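Local coordinates for protein interacting with Hsp90 1 (Saccharomyces cerevisiae, PDB 4CHH) that takes part in pre-rRNA processing, is required for the NOP58-snoRNA interaction and works within the R2TP complex, together with RVB1, RVB2 and TAH1, at residues Ser30-Ala36 / Leu168-Val173; Ile61-Pro67 / Trp113-Ser119; Val136-Glu141 / Arg153-Phe158; Ile95-Tyr99 / Ile145-Val149; Glu89-Pro93 / Cys121-Ile125. One frame throughout, in Å; residues are numbered along the deposited sequence.

Contact 1: Ser30-Ala36 / Leu168-Val173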
# COMPACT_ATOMS: atom_id res chain seq x y z
N SER A 30 3.28 17.33 7.41
CA SER A 30 4.41 17.05 6.53
C SER A 30 3.91 16.34 5.28
O SER A 30 2.89 15.66 5.31
CB SER A 30 5.46 16.20 7.23
OG SER A 30 6.22 16.97 8.14
N LYS A 31 4.66 16.49 4.18
CA LYS A 31 4.34 15.84 2.92
C LYS A 31 5.38 14.77 2.62
O LYS A 31 6.57 14.95 2.82
CB LYS A 31 4.27 16.86 1.77
CG LYS A 31 3.18 17.93 1.92
CD LYS A 31 1.86 17.53 1.30
CE LYS A 31 0.95 18.72 1.12
NZ LYS A 31 -0.22 18.39 0.27
N ILE A 32 4.90 13.64 2.15
CA ILE A 32 5.74 12.54 1.72
C ILE A 32 5.46 12.39 0.24
O ILE A 32 4.30 12.15 -0.11
CB ILE A 32 5.48 11.23 2.52
CG1 ILE A 32 5.82 11.38 4.03
CG2 ILE A 32 6.24 10.05 1.88
CD1 ILE A 32 5.43 10.15 4.91
N GLU A 33 6.47 12.53 -0.61
CA GLU A 33 6.34 12.35 -2.05
C GLU A 33 6.80 10.93 -2.39
O GLU A 33 7.99 10.63 -2.27
CB GLU A 33 7.13 13.42 -2.82
CG GLU A 33 6.66 14.83 -2.47
CD GLU A 33 6.61 15.78 -3.64
OE1 GLU A 33 7.68 16.27 -4.06
OE2 GLU A 33 5.49 16.03 -4.15
N PRO A 34 5.87 10.00 -2.70
CA PRO A 34 6.27 8.60 -2.89
C PRO A 34 7.02 8.32 -4.19
O PRO A 34 6.81 9.01 -5.19
CB PRO A 34 4.93 7.84 -2.87
CG PRO A 34 3.91 8.82 -2.38
CD PRO A 34 4.40 10.16 -2.81
N ILE A 35 7.89 7.32 -4.17
CA ILE A 35 8.67 6.86 -5.33
C ILE A 35 7.94 5.61 -5.88
O ILE A 35 7.77 4.64 -5.14
CB ILE A 35 10.17 6.58 -4.95
CG1 ILE A 35 10.86 7.84 -4.35
CG2 ILE A 35 10.96 6.02 -6.17
CD1 ILE A 35 12.07 7.57 -3.42
N ALA A 36 7.49 5.66 -7.14
CA ALA A 36 6.76 4.55 -7.77
C ALA A 36 7.57 3.25 -7.75
O ALA A 36 8.80 3.27 -7.92
CB ALA A 36 6.37 4.90 -9.22
N LEU A 168 2.21 10.23 -8.60
CA LEU A 168 1.65 9.80 -7.31
C LEU A 168 1.51 11.04 -6.45
O LEU A 168 2.51 11.75 -6.28
CB LEU A 168 2.54 8.74 -6.62
CG LEU A 168 2.79 7.39 -7.35
CD1 LEU A 168 3.63 6.47 -6.49
CD2 LEU A 168 1.48 6.72 -7.79
N PRO A 169 0.30 11.40 -5.96
CA PRO A 169 0.18 12.63 -5.17
C PRO A 169 0.84 12.50 -3.80
O PRO A 169 1.06 11.37 -3.31
CB PRO A 169 -1.34 12.82 -5.06
CG PRO A 169 -1.90 11.45 -5.16
CD PRO A 169 -1.00 10.70 -6.09
N ALA A 170 1.23 13.65 -3.21
CA ALA A 170 1.89 13.65 -1.91
C ALA A 170 0.96 13.14 -0.81
O ALA A 170 -0.26 13.32 -0.88
CB ALA A 170 2.40 15.05 -1.55
N LEU A 171 1.54 12.49 0.18
CA LEU A 171 0.82 12.03 1.35
C LEU A 171 0.99 13.06 2.44
O LEU A 171 2.11 13.47 2.72
CB LEU A 171 1.33 10.67 1.82
CG LEU A 171 1.07 9.50 0.90
CD1 LEU A 171 2.12 8.45 1.09
CD2 LEU A 171 -0.29 8.91 1.18
N GLU A 172 -0.12 13.47 3.04
CA GLU A 172 -0.10 14.45 4.12
C GLU A 172 -0.05 13.70 5.43
O GLU A 172 -0.93 12.90 5.72
CB GLU A 172 -1.32 15.37 4.03
CG GLU A 172 -1.38 16.22 2.77
CD GLU A 172 -2.48 17.26 2.76
OE1 GLU A 172 -3.65 16.91 3.05
OE2 GLU A 172 -2.18 18.43 2.44
N VAL A 173 1.02 13.90 6.20
CA VAL A 173 1.16 13.15 7.44
C VAL A 173 1.50 14.07 8.60
O VAL A 173 2.16 15.10 8.42
CB VAL A 173 2.19 11.97 7.33
CG1 VAL A 173 1.85 11.02 6.18
CG2 VAL A 173 3.63 12.47 7.21
O HOH W 1 4.16 13.49 -5.08

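Contact 2: Ile61-Pro67 / Trp113-Ser119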
# COMPACT_ATOMS: atom_id res chain seq x y z
N ILE A 61 -3.65 -0.72 -6.70
CA ILE A 61 -2.90 -0.24 -5.55
C ILE A 61 -1.48 0.06 -5.99
O ILE A 61 -0.80 -0.84 -6.47
CB ILE A 61 -2.93 -1.23 -4.35
CG1 ILE A 61 -4.35 -1.48 -3.84
CG2 ILE A 61 -1.96 -0.75 -3.25
CD1 ILE A 61 -4.54 -2.74 -2.86
N ASN A 62 -1.05 1.31 -5.83
CA ASN A 62 0.31 1.71 -6.13
C ASN A 62 1.21 1.46 -4.91
O ASN A 62 1.15 2.21 -3.95
CB ASN A 62 0.35 3.20 -6.55
CG ASN A 62 -0.27 3.44 -7.92
OD1 ASN A 62 -0.03 2.70 -8.86
ND2 ASN A 62 -1.14 4.42 -8.05
N VAL A 63 2.05 0.40 -4.95
CA VAL A 63 3.02 0.11 -3.89
C VAL A 63 4.22 1.00 -4.19
O VAL A 63 4.80 0.92 -5.27
CB VAL A 63 3.42 -1.37 -3.73
CG1 VAL A 63 4.25 -1.58 -2.46
CG2 VAL A 63 2.18 -2.27 -3.73
N CYS A 64 4.49 1.90 -3.30
CA CYS A 64 5.49 2.91 -3.53
C CYS A 64 6.30 3.12 -2.26
O CYS A 64 5.99 2.49 -1.25
CB CYS A 64 4.81 4.20 -3.99
SG CYS A 64 3.44 4.74 -2.92
N HIS A 65 7.35 3.93 -2.32
CA HIS A 65 8.19 4.07 -1.13
C HIS A 65 8.77 5.46 -0.93
O HIS A 65 8.73 6.31 -1.81
CB HIS A 65 9.33 3.02 -1.14
CG HIS A 65 10.27 3.15 -2.28
ND1 HIS A 65 11.44 3.90 -2.17
CD2 HIS A 65 10.19 2.66 -3.53
CE1 HIS A 65 12.02 3.84 -3.35
NE2 HIS A 65 11.32 3.10 -4.21
N SER A 66 9.28 5.69 0.29
CA SER A 66 9.96 6.90 0.71
C SER A 66 10.81 6.60 1.94
O SER A 66 10.38 5.83 2.80
CB SER A 66 8.97 8.02 1.01
OG SER A 66 9.61 9.14 1.63
N PRO A 67 11.99 7.25 2.09
CA PRO A 67 12.78 7.04 3.31
C PRO A 67 12.14 7.70 4.55
O PRO A 67 12.59 7.47 5.67
CB PRO A 67 14.12 7.69 2.95
CG PRO A 67 13.74 8.81 2.00
CD PRO A 67 12.65 8.20 1.16
N TRP A 113 -5.52 3.42 -4.93
CA TRP A 113 -4.92 3.77 -3.65
C TRP A 113 -3.42 3.73 -3.77
O TRP A 113 -2.89 2.91 -4.52
CB TRP A 113 -5.30 2.76 -2.54
CG TRP A 113 -6.66 2.89 -1.93
CD1 TRP A 113 -6.95 3.50 -0.75
CD2 TRP A 113 -7.86 2.20 -2.34
NE1 TRP A 113 -8.27 3.27 -0.41
CE2 TRP A 113 -8.85 2.47 -1.36
CE3 TRP A 113 -8.19 1.38 -3.43
CZ2 TRP A 113 -10.16 1.98 -1.46
CZ3 TRP A 113 -9.49 0.88 -3.53
CH2 TRP A 113 -10.45 1.16 -2.54
N ASP A 114 -2.72 4.55 -2.99
CA ASP A 114 -1.26 4.46 -2.94
C ASP A 114 -0.91 3.89 -1.57
O ASP A 114 -1.50 4.31 -0.58
CB ASP A 114 -0.55 5.82 -3.15
CG ASP A 114 -0.94 6.57 -4.41
OD1 ASP A 114 -1.13 5.92 -5.46
OD2 ASP A 114 -1.08 7.81 -4.34
N CYS A 115 -0.01 2.92 -1.52
CA CYS A 115 0.45 2.30 -0.26
C CYS A 115 1.96 2.51 -0.20
O CYS A 115 2.69 1.84 -0.93
CB CYS A 115 0.08 0.81 -0.21
SG CYS A 115 -1.65 0.49 0.16
N CYS A 116 2.41 3.45 0.64
CA CYS A 116 3.80 3.86 0.73
C CYS A 116 4.50 3.22 1.91
O CYS A 116 4.05 3.30 3.05
CB CYS A 116 3.89 5.39 0.81
SG CYS A 116 5.52 6.06 0.45
N ILE A 117 5.64 2.58 1.63
CA ILE A 117 6.43 1.91 2.65
C ILE A 117 7.81 2.55 2.69
O ILE A 117 8.15 3.35 1.81
CB ILE A 117 6.51 0.37 2.39
CG1 ILE A 117 7.25 0.04 1.04
CG2 ILE A 117 5.11 -0.27 2.49
CD1 ILE A 117 7.51 -1.44 0.72
N ASN A 118 8.61 2.20 3.70
CA ASN A 118 9.97 2.70 3.78
C ASN A 118 10.76 2.14 2.61
O ASN A 118 10.58 0.98 2.25
CB ASN A 118 10.62 2.32 5.10
CG ASN A 118 12.01 2.84 5.26
OD1 ASN A 118 12.98 2.16 4.92
ND2 ASN A 118 12.13 4.10 5.71
N SER A 119 11.65 2.95 2.04
CA SER A 119 12.51 2.60 0.92
C SER A 119 13.36 1.33 1.17
O SER A 119 13.56 0.54 0.23
CB SER A 119 13.41 3.78 0.62
OG SER A 119 12.58 4.82 0.15
O HOH W 2 14.67 5.78 5.82

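Contact 3: Val136-Glu141 / Arg153-Phe158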
# COMPACT_ATOMS: atom_id res chain seq x y z
N VAL A 136 2.06 -7.58 0.06
CA VAL A 136 0.91 -7.36 -0.84
C VAL A 136 -0.41 -7.52 -0.05
O VAL A 136 -1.31 -6.70 -0.23
CB VAL A 136 1.00 -8.32 -2.06
CG1 VAL A 136 -0.36 -8.50 -2.75
CG2 VAL A 136 2.05 -7.80 -3.05
N GLU A 137 -0.51 -8.58 0.80
CA GLU A 137 -1.66 -8.83 1.66
C GLU A 137 -1.89 -7.64 2.63
O GLU A 137 -3.03 -7.21 2.78
CB GLU A 137 -1.46 -10.16 2.44
CG GLU A 137 -2.59 -10.48 3.43
CD GLU A 137 -4.00 -10.56 2.85
OE1 GLU A 137 -4.15 -10.95 1.67
OE2 GLU A 137 -4.95 -10.19 3.57
N TRP A 138 -0.80 -7.12 3.26
CA TRP A 138 -0.85 -5.95 4.17
C TRP A 138 -1.37 -4.70 3.47
O TRP A 138 -2.12 -3.93 4.08
CB TRP A 138 0.51 -5.66 4.77
CG TRP A 138 0.91 -6.61 5.86
CD1 TRP A 138 0.09 -7.34 6.67
CD2 TRP A 138 2.25 -6.92 6.26
NE1 TRP A 138 0.83 -8.11 7.53
CE2 TRP A 138 2.16 -7.83 7.35
CE3 TRP A 138 3.52 -6.45 5.87
CZ2 TRP A 138 3.29 -8.29 8.03
CZ3 TRP A 138 4.64 -6.97 6.50
CH2 TRP A 138 4.53 -7.88 7.56
N CYS A 139 -0.96 -4.50 2.19
CA CYS A 139 -1.42 -3.38 1.36
C CYS A 139 -2.91 -3.51 1.09
O CYS A 139 -3.63 -2.53 1.23
CB CYS A 139 -0.62 -3.28 0.06
SG CYS A 139 1.08 -2.73 0.31
N LEU A 140 -3.39 -4.73 0.75
CA LEU A 140 -4.81 -4.97 0.53
C LEU A 140 -5.60 -4.70 1.81
O LEU A 140 -6.62 -4.02 1.76
CB LEU A 140 -5.07 -6.41 0.05
CG LEU A 140 -4.56 -6.74 -1.35
CD1 LEU A 140 -4.33 -8.24 -1.50
CD2 LEU A 140 -5.48 -6.21 -2.43
N GLU A 141 -5.13 -5.23 2.96
CA GLU A 141 -5.79 -4.99 4.25
C GLU A 141 -5.81 -3.52 4.60
O GLU A 141 -6.80 -3.04 5.16
CB GLU A 141 -5.10 -5.78 5.38
CG GLU A 141 -5.27 -7.28 5.24
CD GLU A 141 -4.52 -8.16 6.24
OE1 GLU A 141 -3.47 -7.74 6.77
OE2 GLU A 141 -4.96 -9.32 6.43
N ARG A 153 -9.00 -11.49 -3.26
CA ARG A 153 -7.69 -12.14 -3.12
C ARG A 153 -7.46 -13.11 -4.30
O ARG A 153 -6.33 -13.55 -4.51
CB ARG A 153 -7.58 -12.88 -1.75
CG ARG A 153 -7.76 -11.98 -0.48
CD ARG A 153 -6.81 -10.79 -0.46
NE ARG A 153 -6.66 -10.18 0.87
CZ ARG A 153 -7.40 -9.19 1.35
NH1 ARG A 153 -8.41 -8.70 0.64
NH2 ARG A 153 -7.15 -8.68 2.55
N ASP A 154 -8.49 -13.44 -5.07
CA ASP A 154 -8.34 -14.39 -6.20
C ASP A 154 -8.13 -13.66 -7.52
O ASP A 154 -7.21 -14.01 -8.27
CB ASP A 154 -9.56 -15.32 -6.31
CG ASP A 154 -9.90 -16.09 -5.04
OD1 ASP A 154 -8.98 -16.40 -4.27
OD2 ASP A 154 -11.10 -16.34 -4.81
N ARG A 155 -8.97 -12.65 -7.81
CA ARG A 155 -8.86 -11.88 -9.04
C ARG A 155 -7.81 -10.83 -8.83
O ARG A 155 -8.09 -9.64 -8.78
CB ARG A 155 -10.22 -11.28 -9.45
CG ARG A 155 -11.05 -12.20 -10.32
CD ARG A 155 -12.03 -12.99 -9.51
NE ARG A 155 -13.39 -12.76 -9.99
CZ ARG A 155 -14.41 -12.41 -9.21
NH1 ARG A 155 -14.24 -12.25 -7.90
NH2 ARG A 155 -15.61 -12.22 -9.74
N ILE A 156 -6.59 -11.28 -8.67
CA ILE A 156 -5.42 -10.47 -8.37
C ILE A 156 -4.38 -10.64 -9.48
O ILE A 156 -4.21 -11.74 -10.02
CB ILE A 156 -4.89 -10.86 -6.97
CG1 ILE A 156 -3.85 -9.86 -6.44
CG2 ILE A 156 -4.41 -12.34 -6.90
CD1 ILE A 156 -3.73 -9.86 -4.88
N ALA A 157 -3.76 -9.52 -9.87
CA ALA A 157 -2.75 -9.48 -10.91
C ALA A 157 -1.67 -8.44 -10.59
O ALA A 157 -1.88 -7.56 -9.75
CB ALA A 157 -3.38 -9.21 -12.28
N PHE A 158 -0.53 -8.56 -11.26
CA PHE A 158 0.62 -7.68 -11.08
C PHE A 158 1.05 -7.08 -12.41
O PHE A 158 1.95 -7.60 -13.08
CB PHE A 158 1.79 -8.41 -10.36
CG PHE A 158 1.35 -8.95 -9.01
CD1 PHE A 158 1.26 -8.11 -7.90
CD2 PHE A 158 0.91 -10.27 -8.89
CE1 PHE A 158 0.78 -8.60 -6.68
CE2 PHE A 158 0.42 -10.76 -7.66
CZ PHE A 158 0.36 -9.92 -6.56

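Contact 4: Ile95-Tyr99 / Ile145-Val149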
# COMPACT_ATOMS: atom_id res chain seq x y z
N ILE A 95 1.76 3.67 4.87
CA ILE A 95 0.98 4.89 4.87
C ILE A 95 0.17 4.85 3.56
O ILE A 95 0.73 4.80 2.47
CB ILE A 95 1.83 6.18 5.06
CG1 ILE A 95 2.54 6.16 6.46
CG2 ILE A 95 0.89 7.43 4.97
CD1 ILE A 95 3.67 7.13 6.64
N THR A 96 -1.16 4.82 3.70
CA THR A 96 -2.09 4.66 2.57
C THR A 96 -2.81 5.96 2.31
O THR A 96 -3.30 6.61 3.24
CB THR A 96 -3.09 3.52 2.87
OG1 THR A 96 -2.35 2.37 3.23
CG2 THR A 96 -3.98 3.19 1.68
N SER A 97 -2.91 6.31 1.04
CA SER A 97 -3.60 7.52 0.63
C SER A 97 -5.11 7.32 0.66
O SER A 97 -5.60 6.20 0.74
CB SER A 97 -3.16 7.88 -0.79
OG SER A 97 -3.70 6.98 -1.75
N CYS A 98 -5.86 8.42 0.50
CA CYS A 98 -7.29 8.31 0.27
C CYS A 98 -7.42 7.73 -1.17
O CYS A 98 -6.46 7.85 -1.95
CB CYS A 98 -7.96 9.68 0.41
SG CYS A 98 -7.65 10.79 -0.99
N TYR A 99 -8.52 7.05 -1.50
CA TYR A 99 -8.64 6.49 -2.84
C TYR A 99 -8.91 7.62 -3.83
O TYR A 99 -9.38 8.69 -3.47
CB TYR A 99 -9.72 5.38 -2.95
CG TYR A 99 -11.14 5.84 -2.71
CD1 TYR A 99 -11.88 6.45 -3.72
CD2 TYR A 99 -11.74 5.68 -1.46
CE1 TYR A 99 -13.16 6.94 -3.48
CE2 TYR A 99 -13.03 6.14 -1.22
CZ TYR A 99 -13.74 6.75 -2.24
OH TYR A 99 -15.02 7.20 -2.01
N ILE A 145 -9.19 -1.51 5.53
CA ILE A 145 -9.34 -0.88 6.84
C ILE A 145 -9.70 0.62 6.71
O ILE A 145 -10.68 1.07 7.32
CB ILE A 145 -8.05 -1.09 7.71
CG1 ILE A 145 -7.99 -2.55 8.22
CG2 ILE A 145 -7.97 -0.10 8.91
CD1 ILE A 145 -6.52 -3.02 8.65
N ARG A 146 -8.90 1.38 5.93
CA ARG A 146 -9.09 2.81 5.86
C ARG A 146 -10.40 3.23 5.17
O ARG A 146 -10.94 4.26 5.54
CB ARG A 146 -7.87 3.54 5.26
CG ARG A 146 -7.67 3.41 3.75
CD ARG A 146 -7.00 4.68 3.20
NE ARG A 146 -7.91 5.84 3.23
CZ ARG A 146 -7.57 7.07 3.62
NH1 ARG A 146 -6.33 7.34 4.01
NH2 ARG A 146 -8.47 8.04 3.62
N ASP A 147 -10.94 2.42 4.23
CA ASP A 147 -12.14 2.81 3.52
C ASP A 147 -13.31 1.82 3.63
O ASP A 147 -14.31 2.03 2.95
CB ASP A 147 -11.79 3.07 2.04
CG ASP A 147 -11.11 4.42 1.87
OD1 ASP A 147 -11.77 5.45 2.14
OD2 ASP A 147 -9.89 4.45 1.55
N SER A 148 -13.25 0.83 4.55
CA SER A 148 -14.31 -0.20 4.75
C SER A 148 -14.73 -0.87 3.43
O SER A 148 -15.92 -0.99 3.14
CB SER A 148 -15.54 0.37 5.44
OG SER A 148 -15.21 0.66 6.78
N VAL A 149 -13.75 -1.32 2.65
CA VAL A 149 -14.00 -2.03 1.40
C VAL A 149 -13.57 -3.45 1.57
O VAL A 149 -12.85 -3.75 2.51
CB VAL A 149 -13.29 -1.35 0.18
CG1 VAL A 149 -13.83 0.07 -0.05
CG2 VAL A 149 -11.75 -1.35 0.31
O HOH W 3 -10.52 7.45 0.83

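Contact 5: Glu89-Pro93 / Cys121-Ile125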
# COMPACT_ATOMS: atom_id res chain seq x y z
N GLU A 89 4.20 -9.29 15.99
CA GLU A 89 5.22 -8.46 16.62
C GLU A 89 6.10 -7.75 15.59
O GLU A 89 6.96 -6.96 15.96
CB GLU A 89 6.06 -9.31 17.57
CG GLU A 89 5.39 -9.49 18.92
CD GLU A 89 6.12 -10.40 19.88
OE1 GLU A 89 7.28 -10.09 20.24
OE2 GLU A 89 5.52 -11.41 20.31
N TRP A 90 5.84 -7.98 14.28
CA TRP A 90 6.63 -7.33 13.25
C TRP A 90 5.75 -7.06 12.03
O TRP A 90 4.99 -7.93 11.61
CB TRP A 90 7.81 -8.23 12.85
CG TRP A 90 8.91 -7.60 12.06
CD1 TRP A 90 10.13 -7.21 12.53
CD2 TRP A 90 8.97 -7.46 10.62
NE1 TRP A 90 10.91 -6.76 11.50
CE2 TRP A 90 10.23 -6.90 10.31
CE3 TRP A 90 8.07 -7.72 9.56
CZ2 TRP A 90 10.65 -6.67 8.99
CZ3 TRP A 90 8.46 -7.46 8.26
CH2 TRP A 90 9.74 -6.94 7.98
N GLU A 91 5.92 -5.88 11.43
CA GLU A 91 5.19 -5.49 10.23
C GLU A 91 5.94 -4.43 9.48
O GLU A 91 6.63 -3.63 10.09
CB GLU A 91 3.79 -4.95 10.63
CG GLU A 91 2.79 -4.96 9.49
CD GLU A 91 1.33 -5.08 9.87
OE1 GLU A 91 1.00 -5.94 10.71
OE2 GLU A 91 0.50 -4.37 9.25
N ILE A 92 5.77 -4.38 8.17
CA ILE A 92 6.31 -3.28 7.38
C ILE A 92 5.29 -2.12 7.54
O ILE A 92 4.15 -2.29 7.10
CB ILE A 92 6.55 -3.67 5.89
CG1 ILE A 92 7.73 -4.65 5.73
CG2 ILE A 92 6.73 -2.41 5.01
CD1 ILE A 92 8.02 -5.14 4.27
N PRO A 93 5.63 -0.97 8.17
CA PRO A 93 4.63 0.13 8.25
C PRO A 93 4.19 0.61 6.84
O PRO A 93 5.00 0.69 5.92
CB PRO A 93 5.38 1.23 9.01
CG PRO A 93 6.46 0.47 9.81
CD PRO A 93 6.90 -0.58 8.82
N CYS A 121 12.51 -1.24 3.10
CA CYS A 121 11.52 -2.32 3.05
C CYS A 121 11.18 -2.67 1.60
O CYS A 121 10.97 -3.84 1.31
CB CYS A 121 10.28 -1.97 3.85
SG CYS A 121 10.61 -1.57 5.58
N SER A 122 11.17 -1.67 0.68
CA SER A 122 10.92 -1.90 -0.74
C SER A 122 12.04 -2.76 -1.35
O SER A 122 11.79 -3.49 -2.31
CB SER A 122 10.77 -0.59 -1.50
OG SER A 122 12.00 -0.02 -1.91
N ARG A 123 13.27 -2.68 -0.79
CA ARG A 123 14.41 -3.47 -1.26
C ARG A 123 14.33 -4.90 -0.70
O ARG A 123 14.68 -5.84 -1.39
CB ARG A 123 15.75 -2.79 -0.91
CG ARG A 123 16.07 -1.53 -1.75
CD ARG A 123 14.90 -1.08 -2.63
NE ARG A 123 15.05 -1.49 -4.00
CZ ARG A 123 14.12 -1.38 -4.94
NH1 ARG A 123 12.92 -0.89 -4.64
NH2 ARG A 123 14.36 -1.78 -6.17
N TRP A 124 13.87 -5.06 0.54
CA TRP A 124 13.72 -6.39 1.17
C TRP A 124 12.76 -7.27 0.37
O TRP A 124 13.03 -8.45 0.19
CB TRP A 124 13.16 -6.27 2.61
CG TRP A 124 14.01 -5.53 3.60
CD1 TRP A 124 15.36 -5.33 3.55
CD2 TRP A 124 13.58 -5.00 4.86
NE1 TRP A 124 15.78 -4.62 4.65
CE2 TRP A 124 14.71 -4.43 5.49
CE3 TRP A 124 12.33 -4.94 5.52
CZ2 TRP A 124 14.65 -3.83 6.75
CZ3 TRP A 124 12.28 -4.36 6.78
CH2 TRP A 124 13.41 -3.77 7.37
N ILE A 125 11.62 -6.68 -0.09
CA ILE A 125 10.59 -7.44 -0.80
C ILE A 125 11.03 -7.80 -2.25
O ILE A 125 10.38 -8.63 -2.88
CB ILE A 125 9.19 -6.76 -0.73
CG1 ILE A 125 9.19 -5.36 -1.43
CG2 ILE A 125 8.74 -6.68 0.74
CD1 ILE A 125 7.84 -4.73 -1.68

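Contact 1: Ser30-Ala36 / Leu168-Val173
Lys31 and Glu172 lie side by side and point the same way, out from one face of an antiparallel strand pair in the PIH1 N-terminal domain. Lys31 sets off beside its own backbone N (chi1 -62°) and bends at chi2, which carries NZ over to Glu172 OE2 at 2.9 Å; the ammonium comes from above the carboxylate plane. Its CD also rests 3.8 Å from Ala170 CB. The other face is mostly apolar. Here Ile32 crosses Val173 at about a right angle, putting Ile32 CD1 3.7 Å from Val173 CG2. Just past the paired residues the ring of Pro34 lies aslant to Leu171, with Pro34 CG 3.9 Å from Leu171 CD1. Farther along, Leu168 CD1 ends against Ala36 CA and Pro34 CB. Two hydrogen-bonded pairs, Ser30 with Val173 and Ile32 with Leu171, hold the strands in register; Val173 N to Ser30 O, at 2.7 Å, is nearly straight. Beyond Glu33 the strands part, and a water gives hydrogen bonds to Glu33 OE2 and Leu168 O. The apolar side continues onto Ile95 and Cys116 of nearby strands. The strand pair is thus amphipathic: the Lys31-Glu172 pair faces outward, while Ile32, Leu171 and Val173 turn to the interior.

Contact 2: Ile61-Pro67 / Trp113-Ser119
Strands 61-66 and 113-118 run parallel, their axes 4.3 Å apart at closest and twisted by 37°, and form the parallel pair of the mixed sheet in this alpha+beta domain. Asn62 and Cys64 each donate their N-H to one residue of strand 113-118 and accept an N-H from another on their O, as in any parallel ladder. On one face Asn62 and Asp114 lie side by side: Asn62 ND2 reaches Asp114 OD1 at 3.0 Å, nearly in its own amide plane and nearly along the C-O axis of the acid. OD1 also takes a salt bridge from Arg100, and Asn62 OD1 is held by the backbone N of Lys164, so this buried polar pair is matched at both ends. Next on that face, Cys64 SG lies 3.8 Å from Cys116 CB. The other face turns to helix 129-147. There Ile61 CG2 packs on Cys115 SG at 3.6 Å, and Trp113 leads its indole away from strand 61-66 to give its NE1 hydrogen to Asp147. At the far end Asn118 is the N-cap of helix 119-127, its OD1 taking the N-H of Asp120, while its ND2 bonds to Val69 O and to a water that also binds Pro67 O. His65 has CG wedged between its backbone N and carbonyl carbon (chi1 62°), which turns the ring's ND1 edge toward Ser119. His65 ND1 meets Ser119 OG at 2.7 Å, in the ring plane.

Contact 3: Val136-Glu141 / Arg153-Phe158
Arg153 grips Glu137 side-on, with NE on one carboxylate oxygen and NH2 on the other. Arg153 NE to Glu137 OE1 is 2.7 Å and uses the syn lone pair; Arg153 NH2 to Glu137 OE2 is 2.9 Å, the oxygen lying in the guanidinium plane although the nitrogen stands 31° out of the carboxylate plane. Glu137 reaches it by starting anti to its backbone N (chi1 177°) and then bending at chi2. Leu140 CB sits 3.8 Å above the guanidinium, over its centre, and Glu141 CG closes in at the edge, 3.6 Å from Arg153 NH2. On the apolar side of the contact, Leu140 CD1 bridges Arg153 CD and Ile156 CD1, the latter at 3.8 Å, and Val136 CG2 comes to 3.9 Å from Phe158 CE1. Farther out, Glu144 takes a salt bridge from Arg153 NH1, so the arginine ties two acids of helix 129-147 to the loop after strand 149-151. A leucine in its place would probably leave the carboxylates of Glu137 and Glu144 without their salt-bridge partner, with Glu141 close by adding to the uncompensated negative charge. With several acids on one helix side, the guanidinium probably serves to balance their charge, while its methylene chain extends the apolar patch of Leu140 and Ile156.

Contact 4: Ile95-Tyr99 / Ile145-Val149
This is a small, largely polar surface contact, where the C-terminal end of helix 129-147 meets the chain just as it leaves strand 95-96, and Arg146 does most of the touching. Its chain bends at chi2 and chi3 and lays the guanidinium flat on the backbone: Cys98 CA is 3.5 Å from the plane, over its centre, and the carbonyl of Ser97 lies on the same face nearer the rim. At the edge, Arg146 NH1 reaches Thr96 O at 3.2 Å, a weak and bent hydrogen bond (131°). The aliphatic part contributes too, Arg146 CD packing 3.7 Å from Thr96 CG2. NE turns back to its neighbour Asp147, Arg146 NE meeting Asp147 OD2 at 2.9 Å from above the carboxylate plane. Asp147 in turn sits at the edge of the Tyr99 ring, Asp147 OD1 3.6 Å from Tyr99 CD2 and the two planes 70° apart. A water donates to that OD1 and accepts the N-H of Tyr99, while OD2 takes a further hydrogen bond from Trp113 NE1. Asp147 is therefore the hub. Held by an indole N-H, an arginine and a water, its carboxylate probably stays charged, and it probably does more to hold the arginine than the weak bond to Thr96 O.

Contact 5: Glu89-Pro93 / Cys121-Ile125
Trp90 brings the CZ2 edge of its indole up to Trp124, with Trp90 CZ2 3.6 Å from Trp124 CZ3. The six-membered rings have centroids 5.9 Å apart and planes at 31°, so the meeting is an oblique one. Trp90 gets there with CG anti to its backbone N (chi1 -165°), and its NE1 is spent on the carbonyl of Val74, which helps to fix the rotation of the indole. Beside the tryptophans, Ile92 reaches in toward helix 119-127. Ile92 CG2 packs on Cys121 CB at 3.8 Å, with Cys121 SG close by, while Ile92 CD1 runs on to Ile125 CG2 at 3.9 Å and stands at the edge of the Trp124 ring. One isoleucine thus touches three residues on a single side of the helix, spaced three and four apart: Cys121, Trp124 and Ile125. With an alanine here, a gap is likely to open between Cys121 and Ile125, and the edge of Trp124 would lose the methyl against it. No hydrogen bond crosses the contact. Around it, Pro72 touches Trp90 and Cys121, Val81 and Leu84 of helix 78-86 pack on Trp90, and Leu131 meets Trp124 and Ile125. The loop leading into strand 95-103 is in this way sealed to helix 119-127 by side chains alone, the hydrophobic packing of helices and a connecting loop against one end of a mixed sheet.

How the contacts relate
Contact 2 lies deepest, and its strands meet the other four contacts. Contact 1 adds a strand edge to the same sheet and touches it through Pro34 on Cys64 and the hydrogen bond from Ile35 N to His65 O. Contacts 3 and 4 share helix 129-147: the former packs Leu140 on Ile61, the latter is joined to contact 2 by Trp113. Contact 5 is also buried but has no polar link across it, and Trp138 of the contact 3 helix lies against its loop. Chemistry follows depth: ladder bonds and a matched Asn-Asp pair at the centre, purely apolar packing in contact 5, salt bridges across the more exposed contacts 1 and 3, and in contact 4 an arginine laid on backbone beside its own carboxylate neighbour.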